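Local coordinates for protein hydroxyglutarate synthase (Oryza sativa, PDB 6W1K) that uses iron(II) and dioxygen to decarboxylate and hydroxylate 2-oxoadipate to (R)-2-hydroxyglutarate, a step of lysine breakdown in plant plastids, at residues 132-146 against 165-179. Sequence-based numbering, arbitrary orientation.
Sequences LSPQSQDIIQKYIRT and WEKPIYSDFQVLSRE
Ile139 meets Val175 and Leu176 at the apolar centre of a helix pair, 134-146 against 170-179, in a domain of the glyoxalase clan. The segment axes run 135° apart and approach to 10.0 Å, and Ile139 CD1 lies tightly on Val175 CG1 (3.5 Å). Leu176 CD2 packs on Ser136 CB (3.5 Å), one turn before Ile139, and more loosely on Ile140 CD1.

Tyr143 extends from this core toward the start of helix 170-179. With CG anti to its carbonyl carbon (chi1 -72°), its ring passes Glu166 O with CD1 and Pro168 CA with CE1 (both 3.6 Å), and OH accepts from Ile169 N at the N-cap position while donating to Asp172 OD2 (2.8 Å). The Tyr143 ring and the Asp172 carboxylate stand 88° apart. The hydroxyl takes the anti lone pair of OD2, leaving the syn one for the salt bridge from Lys142 NZ (2.6 Å). A phenylalanine here would probably leave Ile169 N without its acceptor and Asp172 with one grip fewer.

Beyond, Thr146 OG1 donates to Tyr143 O and accepts from Glu166 N. At the other end the extended Glu179 spans the beginning of helix 134-146: OE1 accepts from Ser133 OG and, over a very short 2.5 Å, from Ser136 OG, while OE2 takes Ser133 N on its syn lone pair (2.6 Å).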
ATOM      1  N   LEU A 132      15.182  17.353  -1.362  1.00 39.79           N
ATOM      2  CA  LEU A 132      14.816  18.032  -0.131  1.00 39.37           C
ATOM      3  C   LEU A 132      15.888  19.041   0.256  1.00 39.58           C
ATOM      4  O   LEU A 132      16.951  19.117  -0.362  1.00 38.91           O
ATOM      5  CB  LEU A 132      14.631  17.036   1.003  1.00 39.84           C
ATOM      6  CG  LEU A 132      13.685  15.871   0.754  1.00 42.29           C
ATOM      7  CD1 LEU A 132      13.949  14.781   1.793  1.00 42.06           C
ATOM      8  CD2 LEU A 132      12.253  16.371   0.808  1.00 42.89           C
ATOM      9  N   SER A 133      15.606  19.805   1.319  1.00 39.92           N
ATOM     10  CA  SER A 133      16.578  20.749   1.864  1.00 41.32           C
ATOM     11  C   SER A 133      17.848  20.016   2.305  1.00 41.37           C
ATOM     12  O   SER A 133      17.801  18.843   2.703  1.00 39.93           O
ATOM     13  CB  SER A 133      15.988  21.482   3.072  1.00 41.58           C
ATOM     14  OG  SER A 133      15.864  20.579   4.178  1.00 42.25           O
ATOM     15  N   PRO A 134      18.990  20.699   2.290  1.00 44.57           N
ATOM     16  CA  PRO A 134      20.217  20.070   2.799  1.00 45.67           C
ATOM     17  C   PRO A 134      20.083  19.538   4.218  1.00 41.71           C
ATOM     18  O   PRO A 134      20.612  18.462   4.527  1.00 40.27           O
ATOM     19  CB  PRO A 134      21.247  21.210   2.717  1.00 47.66           C
ATOM     20  CG  PRO A 134      20.736  22.095   1.617  1.00 50.48           C
ATOM     21  CD  PRO A 134      19.233  22.033   1.710  1.00 47.98           C
ATOM     22  N   GLN A 135      19.387  20.263   5.096  1.00 39.10           N
ATOM     23  CA  GLN A 135      19.244  19.800   6.474  1.00 38.33           C
ATOM     24  C   GLN A 135      18.558  18.435   6.544  1.00 35.30           C
ATOM     25  O   GLN A 135      19.029  17.531   7.254  1.00 35.91           O
ATOM     26  CB  GLN A 135      18.474  20.839   7.296  1.00 40.63           C
ATOM     27  CG  GLN A 135      18.307  20.455   8.755  1.00 46.57           C
ATOM     28  CD  GLN A 135      17.408  21.406   9.527  1.00 51.57           C
ATOM     29  OE1 GLN A 135      16.561  22.115   8.957  1.00 53.09           O
ATOM     30  NE2 GLN A 135      17.583  21.419  10.840  1.00 52.92           N
ATOM     31  N   SER A 136      17.431  18.262   5.835  1.00 33.34           N
ATOM     32  CA  SER A 136      16.752  16.958   5.839  1.00 32.88           C
ATOM     33  C   SER A 136      17.574  15.895   5.126  1.00 31.56           C
ATOM     34  O   SER A 136      17.554  14.723   5.514  1.00 31.04           O
ATOM     35  CB  SER A 136      15.371  17.047   5.185  1.00 34.63           C
ATOM     36  OG  SER A 136      14.525  17.904   5.937  1.00 35.08           O
ATOM     37  N   GLN A 137      18.253  16.255   4.038  1.00 31.45           N
ATOM     38  CA  GLN A 137      19.136  15.279   3.414  1.00 31.66           C
ATOM     39  C   GLN A 137      20.148  14.752   4.415  1.00 30.76           C
ATOM     40  O   GLN A 137      20.471  13.554   4.411  1.00 29.12           O
ATOM     41  CB  GLN A 137      19.855  15.881   2.207  1.00 32.66           C
ATOM     42  CG  GLN A 137      18.940  16.236   1.084  1.00 36.20           C
ATOM     43  CD  GLN A 137      19.684  16.544  -0.196  1.00 40.15           C
ATOM     44  OE1 GLN A 137      20.607  15.829  -0.588  1.00 39.98           O
ATOM     45  NE2 GLN A 137      19.273  17.609  -0.864  1.00 41.20           N
ATOM     46  N   ASP A 138      20.670  15.631   5.280  1.00 33.68           N
ATOM     47  CA  ASP A 138      21.705  15.198   6.211  1.00 38.26           C
ATOM     48  C   ASP A 138      21.121  14.327   7.317  1.00 33.57           C
ATOM     49  O   ASP A 138      21.784  13.409   7.804  1.00 32.54           O
ATOM     50  CB  ASP A 138      22.423  16.387   6.843  1.00 49.30           C
ATOM     51  CG  ASP A 138      23.339  17.110   5.874  1.00 60.73           C
ATOM     52  OD1 ASP A 138      23.582  16.592   4.764  1.00 59.47           O
ATOM     53  OD2 ASP A 138      23.808  18.215   6.228  1.00 73.52           O
ATOM     54  N   ILE A 139      19.894  14.618   7.744  1.00 30.94           N
ATOM     55  CA  ILE A 139      19.251  13.800   8.759  1.00 30.52           C
ATOM     56  C   ILE A 139      18.994  12.399   8.207  1.00 29.08           C
ATOM     57  O   ILE A 139      19.321  11.385   8.833  1.00 29.43           O
ATOM     58  CB  ILE A 139      17.944  14.464   9.233  1.00 31.94           C
ATOM     59  CG1 ILE A 139      18.206  15.662  10.129  1.00 34.12           C
ATOM     60  CG2 ILE A 139      17.058  13.417   9.947  1.00 30.71           C
ATOM     61  CD1 ILE A 139      16.992  16.557  10.268  1.00 36.11           C
ATOM     62  N   ILE A 140      18.454  12.324   6.993  1.00 28.72           N
ATOM     63  CA  ILE A 140      18.180  11.020   6.407  1.00 28.91           C
ATOM     64  C   ILE A 140      19.475  10.260   6.190  1.00 29.11           C
ATOM     65  O   ILE A 140      19.559   9.053   6.463  1.00 26.75           O
ATOM     66  CB  ILE A 140      17.386  11.190   5.098  1.00 29.97           C
ATOM     67  CG1 ILE A 140      15.975  11.646   5.441  1.00 29.98           C
ATOM     68  CG2 ILE A 140      17.360   9.889   4.292  1.00 31.91           C
ATOM     69  CD1 ILE A 140      15.214  12.284   4.257  1.00 30.66           C
ATOM     70  N   GLN A 141      20.505  10.950   5.697  1.00 28.96           N
ATOM     71  CA  GLN A 141      21.793  10.309   5.479  1.00 32.01           C
ATOM     72  C   GLN A 141      22.359   9.741   6.775  1.00 30.06           C
ATOM     73  O   GLN A 141      23.011   8.690   6.761  1.00 30.25           O
ATOM     74  CB  GLN A 141      22.781  11.294   4.872  1.00 38.92           C
ATOM     75  CG  GLN A 141      23.983  10.655   4.264  1.00 50.60           C
ATOM     76  CD  GLN A 141      23.642   9.773   3.057  1.00 63.20           C
ATOM     77  OE1 GLN A 141      22.763  10.094   2.239  1.00 60.43           O
ATOM     78  NE2 GLN A 141      24.339   8.641   2.953  1.00 63.08           N
ATOM     79  N   LYS A 142      22.164  10.443   7.898  1.00 29.32           N
ATOM     80  CA  LYS A 142      22.655   9.941   9.180  1.00 29.17           C
ATOM     81  C   LYS A 142      22.032   8.583   9.496  1.00 28.01           C
ATOM     82  O   LYS A 142      22.721   7.644   9.919  1.00 27.30           O
ATOM     83  CB  LYS A 142      22.349  10.937  10.308  1.00 32.89           C
ATOM     84  CG  LYS A 142      22.654  10.390  11.718  1.00 38.71           C
ATOM     85  CD  LYS A 142      22.438  11.431  12.821  1.00 44.06           C
ATOM     86  CE  LYS A 142      20.961  11.768  12.986  1.00 44.34           C
ATOM     87  NZ  LYS A 142      20.700  12.554  14.256  1.00 43.98           N
ATOM     88  N   TYR A 143      20.711   8.478   9.347  1.00 26.09           N
ATOM     89  CA  TYR A 143      20.067   7.209   9.664  1.00 25.67           C
ATOM     90  C   TYR A 143      20.451   6.131   8.667  1.00 26.66           C
ATOM     91  O   TYR A 143      20.726   4.986   9.066  1.00 27.39           O
ATOM     92  CB  TYR A 143      18.565   7.400   9.732  1.00 25.60           C
ATOM     93  CG  TYR A 143      18.204   8.160  10.963  1.00 27.31           C
ATOM     94  CD1 TYR A 143      18.201   7.545  12.201  1.00 28.51           C
ATOM     95  CD2 TYR A 143      17.950   9.497  10.917  1.00 27.70           C
ATOM     96  CE1 TYR A 143      17.899   8.228  13.344  1.00 30.40           C
ATOM     97  CE2 TYR A 143      17.624  10.173  12.034  1.00 29.69           C
ATOM     98  CZ  TYR A 143      17.607   9.545  13.266  1.00 31.43           C
ATOM     99  OH  TYR A 143      17.326  10.220  14.435  1.00 33.13           O
ATOM    100  N   ILE A 144      20.524   6.480   7.380  1.00 25.63           N
ATOM    101  CA  ILE A 144      20.952   5.507   6.376  1.00 27.85           C
ATOM    102  C   ILE A 144      22.337   4.953   6.733  1.00 27.53           C
ATOM    103  O   ILE A 144      22.596   3.754   6.599  1.00 26.29           O
ATOM    104  CB  ILE A 144      20.951   6.137   4.970  1.00 30.12           C
ATOM    105  CG1 ILE A 144      19.534   6.418   4.435  1.00 33.61           C
ATOM    106  CG2 ILE A 144      21.705   5.257   3.985  1.00 29.07           C
ATOM    107  CD1 ILE A 144      18.613   5.316   4.527  1.00 35.16           C
ATOM    108  N   ARG A 145      23.253   5.820   7.186  1.00 30.06           N
ATOM    109  CA  ARG A 145      24.572   5.334   7.594  1.00 36.11           C
ATOM    110  C   ARG A 145      24.469   4.347   8.762  1.00 29.96           C
ATOM    111  O   ARG A 145      25.161   3.324   8.772  1.00 31.03           O
ATOM    112  CB  ARG A 145      25.502   6.495   7.946  1.00 49.39           C
ATOM    113  CG  ARG A 145      25.992   7.266   6.701  1.00 64.22           C
ATOM    114  CD  ARG A 145      26.708   6.356   5.652  1.00 81.46           C
ATOM    115  NE  ARG A 145      25.899   6.105   4.445  1.00 86.29           N
ATOM    116  CZ  ARG A 145      25.797   4.925   3.827  1.00 83.03           C
ATOM    117  NH1 ARG A 145      26.462   3.861   4.284  1.00 83.20           N
ATOM    118  NH2 ARG A 145      25.029   4.805   2.743  1.00 81.83           N
ATOM    119  N   THR A 146      23.564   4.593   9.716  1.00 26.78           N
ATOM    120  CA  THR A 146      23.447   3.695  10.858  1.00 25.18           C
ATOM    121  C   THR A 146      22.918   2.316  10.476  1.00 24.78           C
ATOM    122  O   THR A 146      23.077   1.366  11.261  1.00 24.92           O
ATOM    123  CB  THR A 146      22.546   4.263  11.980  1.00 25.63           C
ATOM    124  OG1 THR A 146      21.153   4.169  11.662  1.00 25.33           O
ATOM    125  CG2 THR A 146      22.889   5.711  12.311  1.00 27.03           C
ATOM    126  N   TRP A 165      17.696   1.176  10.434  1.00 24.62           N
ATOM    127  CA  TRP A 165      18.461   2.251  11.048  1.00 23.85           C
ATOM    128  C   TRP A 165      18.201   2.357  12.549  1.00 24.55           C
ATOM    129  O   TRP A 165      17.262   1.778  13.095  1.00 23.89           O
ATOM    130  CB  TRP A 165      18.136   3.564  10.380  1.00 23.60           C
ATOM    131  CG  TRP A 165      16.697   3.822  10.097  1.00 22.16           C
ATOM    132  CD1 TRP A 165      15.750   4.253  10.968  1.00 22.56           C
ATOM    133  CD2 TRP A 165      16.043   3.655   8.829  1.00 22.63           C
ATOM    134  NE1 TRP A 165      14.543   4.405  10.306  1.00 21.58           N
ATOM    135  CE2 TRP A 165      14.699   4.015   8.999  1.00 22.09           C
ATOM    136  CE3 TRP A 165      16.474   3.257   7.568  1.00 22.91           C
ATOM    137  CZ2 TRP A 165      13.776   3.990   7.937  1.00 22.75           C
ATOM    138  CZ3 TRP A 165      15.543   3.219   6.508  1.00 23.69           C
ATOM    139  CH2 TRP A 165      14.233   3.585   6.704  1.00 23.23           C
ATOM    140  N   GLU A 166      19.032   3.146  13.221  1.00 25.77           N
ATOM    141  CA  GLU A 166      18.851   3.304  14.653  1.00 30.04           C
ATOM    142  C   GLU A 166      17.531   4.014  14.924  1.00 28.27           C
ATOM    143  O   GLU A 166      17.006   4.729  14.076  1.00 27.08           O
ATOM    144  CB  GLU A 166      20.004   4.092  15.275  1.00 39.17           C
ATOM    145  CG  GLU A 166      20.075   5.560  14.849  1.00 51.45           C
ATOM    146  CD  GLU A 166      21.239   6.297  15.531  1.00 65.08           C
ATOM    147  OE1 GLU A 166      22.054   5.626  16.206  1.00 62.28           O
ATOM    148  OE2 GLU A 166      21.346   7.539  15.386  1.00 65.03           O
ATOM    149  N   LYS A 167      17.011   3.816  16.131  1.00 30.12           N
ATOM    150  CA  LYS A 167      15.771   4.469  16.532  1.00 35.24           C
ATOM    151  C   LYS A 167      15.958   5.977  16.427  1.00 32.80           C
ATOM    152  O   LYS A 167      16.982   6.492  16.870  1.00 30.24           O
ATOM    153  CB  LYS A 167      15.416   4.106  17.971  1.00 42.49           C
ATOM    154  CG  LYS A 167      13.932   4.111  18.293  1.00 50.57           C
ATOM    155  CD  LYS A 167      13.654   3.605  19.725  1.00 57.85           C
ATOM    156  CE  LYS A 167      12.486   2.594  19.742  1.00 64.17           C
ATOM    157  NZ  LYS A 167      11.529   2.783  20.905  1.00 67.84           N
ATOM    158  N   PRO A 168      15.008   6.703  15.858  1.00 34.71           N
ATOM    159  CA  PRO A 168      15.201   8.151  15.665  1.00 34.39           C
ATOM    160  C   PRO A 168      15.046   8.939  16.950  1.00 33.89           C
ATOM    161  O   PRO A 168      14.371   8.511  17.893  1.00 30.76           O
ATOM    162  CB  PRO A 168      14.093   8.531  14.682  1.00 35.80           C
ATOM    163  CG  PRO A 168      13.388   7.273  14.331  1.00 37.28           C
ATOM    164  CD  PRO A 168      13.760   6.201  15.263  1.00 36.48           C
ATOM    165  N   ILE A 169      15.726  10.108  16.997  1.00 35.37           N
ATOM    166  CA  ILE A 169      15.497  11.084  18.054  1.00 40.74           C
ATOM    167  C   ILE A 169      14.368  11.994  17.600  1.00 33.83           C
ATOM    168  O   ILE A 169      14.180  12.249  16.405  1.00 30.77           O
ATOM    169  CB  ILE A 169      16.762  11.896  18.416  1.00 53.44           C
ATOM    170  CG1 ILE A 169      17.180  12.761  17.232  1.00 50.77           C
ATOM    171  CG2 ILE A 169      17.892  10.946  18.806  1.00 69.47           C
ATOM    172  CD1 ILE A 169      18.438  13.523  17.449  1.00 49.82           C
ATOM    173  N   TYR A 170      13.626  12.506  18.579  1.00 32.24           N
ATOM    174  CA  TYR A 170      12.410  13.251  18.276  1.00 32.91           C
ATOM    175  C   TYR A 170      12.722  14.498  17.454  1.00 32.05           C
ATOM    176  O   TYR A 170      11.977  14.841  16.534  1.00 32.02           O
ATOM    177  CB  TYR A 170      11.693  13.642  19.585  1.00 33.53           C
ATOM    178  CG  TYR A 170      10.357  14.333  19.328  1.00 36.22           C
ATOM    179  CD1 TYR A 170       9.447  13.770  18.466  1.00 38.45           C
ATOM    180  CD2 TYR A 170      10.020  15.545  19.934  1.00 39.11           C
ATOM    181  CE1 TYR A 170       8.226  14.393  18.187  1.00 40.74           C
ATOM    182  CE2 TYR A 170       8.790  16.165  19.670  1.00 41.61           C
ATOM    183  CZ  TYR A 170       7.904  15.586  18.788  1.00 45.36           C
ATOM    184  OH  TYR A 170       6.687  16.189  18.520  1.00 50.77           O
ATOM    185  N   SER A 171      13.806  15.200  17.795  1.00 33.57           N
ATOM    186  CA  SER A 171      14.160  16.418  17.078  1.00 37.13           C
ATOM    187  C   SER A 171      14.277  16.151  15.582  1.00 34.86           C
ATOM    188  O   SER A 171      13.875  16.979  14.760  1.00 34.52           O
ATOM    189  CB  SER A 171      15.474  16.985  17.603  1.00 43.73           C
ATOM    190  OG  SER A 171      16.520  16.040  17.496  1.00 49.87           O
ATOM    191  N   ASP A 172      14.814  14.998  15.207  1.00 32.72           N
ATOM    192  CA  ASP A 172      14.963  14.716  13.784  1.00 31.78           C
ATOM    193  C   ASP A 172      13.604  14.462  13.139  1.00 30.86           C
ATOM    194  O   ASP A 172      13.351  14.895  12.005  1.00 30.75           O
ATOM    195  CB  ASP A 172      15.881  13.519  13.570  1.00 32.11           C
ATOM    196  CG  ASP A 172      17.372  13.829  13.824  1.00 32.32           C
ATOM    197  OD1 ASP A 172      17.755  15.016  13.844  1.00 34.33           O
ATOM    198  OD2 ASP A 172      18.155  12.853  13.972  1.00 32.14           O
ATOM    199  N   PHE A 173      12.745  13.706  13.827  1.00 29.96           N
ATOM    200  CA  PHE A 173      11.374  13.500  13.373  1.00 29.75           C
ATOM    201  C   PHE A 173      10.665  14.839  13.203  1.00 30.78           C
ATOM    202  O   PHE A 173       9.976  15.065  12.207  1.00 31.35           O
ATOM    203  CB  PHE A 173      10.652  12.606  14.382  1.00 29.20           C
ATOM    204  CG  PHE A 173       9.204  12.328  14.054  1.00 29.43           C
ATOM    205  CD1 PHE A 173       8.199  13.018  14.680  1.00 29.93           C
ATOM    206  CD2 PHE A 173       8.864  11.341  13.152  1.00 28.38           C
ATOM    207  CE1 PHE A 173       6.855  12.738  14.391  1.00 29.90           C
ATOM    208  CE2 PHE A 173       7.544  11.050  12.880  1.00 28.55           C
ATOM    209  CZ  PHE A 173       6.539  11.756  13.487  1.00 29.06           C
ATOM    210  N   GLN A 174      10.854  15.747  14.150  1.00 31.53           N
ATOM    211  CA  GLN A 174      10.225  17.057  14.063  1.00 34.80           C
ATOM    212  C   GLN A 174      10.651  17.796  12.797  1.00 35.23           C
ATOM    213  O   GLN A 174       9.814  18.379  12.103  1.00 35.35           O
ATOM    214  CB  GLN A 174      10.578  17.887  15.290  1.00 38.99           C
ATOM    215  CG  GLN A 174       9.673  17.727  16.476  1.00 44.40           C
ATOM    216  CD  GLN A 174      10.154  18.603  17.624  1.00 50.96           C
ATOM    217  OE1 GLN A 174      11.317  18.507  18.041  1.00 48.94           O
ATOM    218  NE2 GLN A 174       9.285  19.493  18.108  1.00 50.55           N
ATOM    219  N   VAL A 175      11.960  17.832  12.516  1.00 35.78           N
ATOM    220  CA  VAL A 175      12.467  18.555  11.345  1.00 36.17           C
ATOM    221  C   VAL A 175      11.913  17.952  10.053  1.00 34.81           C
ATOM    222  O   VAL A 175      11.495  18.675   9.135  1.00 34.04           O
ATOM    223  CB  VAL A 175      14.008  18.546  11.352  1.00 39.38           C
ATOM    224  CG1 VAL A 175      14.553  19.054  10.031  1.00 39.03           C
ATOM    225  CG2 VAL A 175      14.548  19.388  12.509  1.00 40.54           C
ATOM    226  N   LEU A 176      11.920  16.629   9.947  1.00 32.70           N
ATOM    227  CA  LEU A 176      11.387  16.002   8.729  1.00 32.39           C
ATOM    228  C   LEU A 176       9.891  16.243   8.599  1.00 32.85           C
ATOM    229  O   LEU A 176       9.397  16.544   7.505  1.00 33.17           O
ATOM    230  CB  LEU A 176      11.682  14.515   8.742  1.00 31.35           C
ATOM    231  CG  LEU A 176      13.137  14.108   8.523  1.00 31.59           C
ATOM    232  CD1 LEU A 176      13.181  12.561   8.514  1.00 30.70           C
ATOM    233  CD2 LEU A 176      13.728  14.695   7.245  1.00 32.56           C
ATOM    234  N   SER A 177       9.154  16.126   9.706  1.00 33.51           N
ATOM    235  CA  SER A 177       7.714  16.336   9.653  1.00 36.84           C
ATOM    236  C   SER A 177       7.361  17.680   9.061  1.00 36.39           C
ATOM    237  O   SER A 177       6.300  17.823   8.447  1.00 36.09           O
ATOM    238  CB  SER A 177       7.086  16.243  11.038  1.00 40.30           C
ATOM    239  OG  SER A 177       7.091  14.918  11.510  1.00 45.09           O
ATOM    240  N   ARG A 178       8.210  18.688   9.268  1.00 38.88           N
ATOM    241  CA  ARG A 178       7.898  20.033   8.797  1.00 41.45           C
ATOM    242  C   ARG A 178       8.145  20.191   7.299  1.00 41.53           C
ATOM    243  O   ARG A 178       7.500  21.022   6.648  1.00 40.63           O
ATOM    244  CB  ARG A 178       8.724  21.054   9.583  1.00 45.37           C
ATOM    245  CG  ARG A 178       8.227  21.301  11.014  1.00 51.00           C
ATOM    246  CD  ARG A 178       9.229  22.139  11.811  1.00 57.50           C
ATOM    247  NE  ARG A 178       8.979  22.060  13.249  1.00 66.98           N
ATOM    248  CZ  ARG A 178       9.916  21.827  14.167  1.00 76.12           C
ATOM    249  NH1 ARG A 178      11.183  21.641  13.806  1.00 73.96           N
ATOM    250  NH2 ARG A 178       9.588  21.783  15.452  1.00 75.00           N
ATOM    251  N   GLU A 179       9.061  19.412   6.734  1.00 41.96           N
ATOM    252  CA  GLU A 179       9.367  19.507   5.315  1.00 42.63           C
ATOM    253  C   GLU A 179       8.704  18.413   4.483  1.00 37.44           C
ATOM    254  O   GLU A 179       8.290  18.674   3.348  1.00 37.09           O
ATOM    255  CB  GLU A 179      10.878  19.436   5.096  1.00 46.35           C
ATOM    256  CG  GLU A 179      11.272  19.514   3.610  1.00 47.66           C
ATOM    257  CD  GLU A 179      12.772  19.672   3.399  1.00 49.21           C
ATOM    258  OE1 GLU A 179      13.523  19.556   4.393  1.00 49.43           O
ATOM    259  OE2 GLU A 179      13.192  19.932   2.244  1.00 48.88           O
TER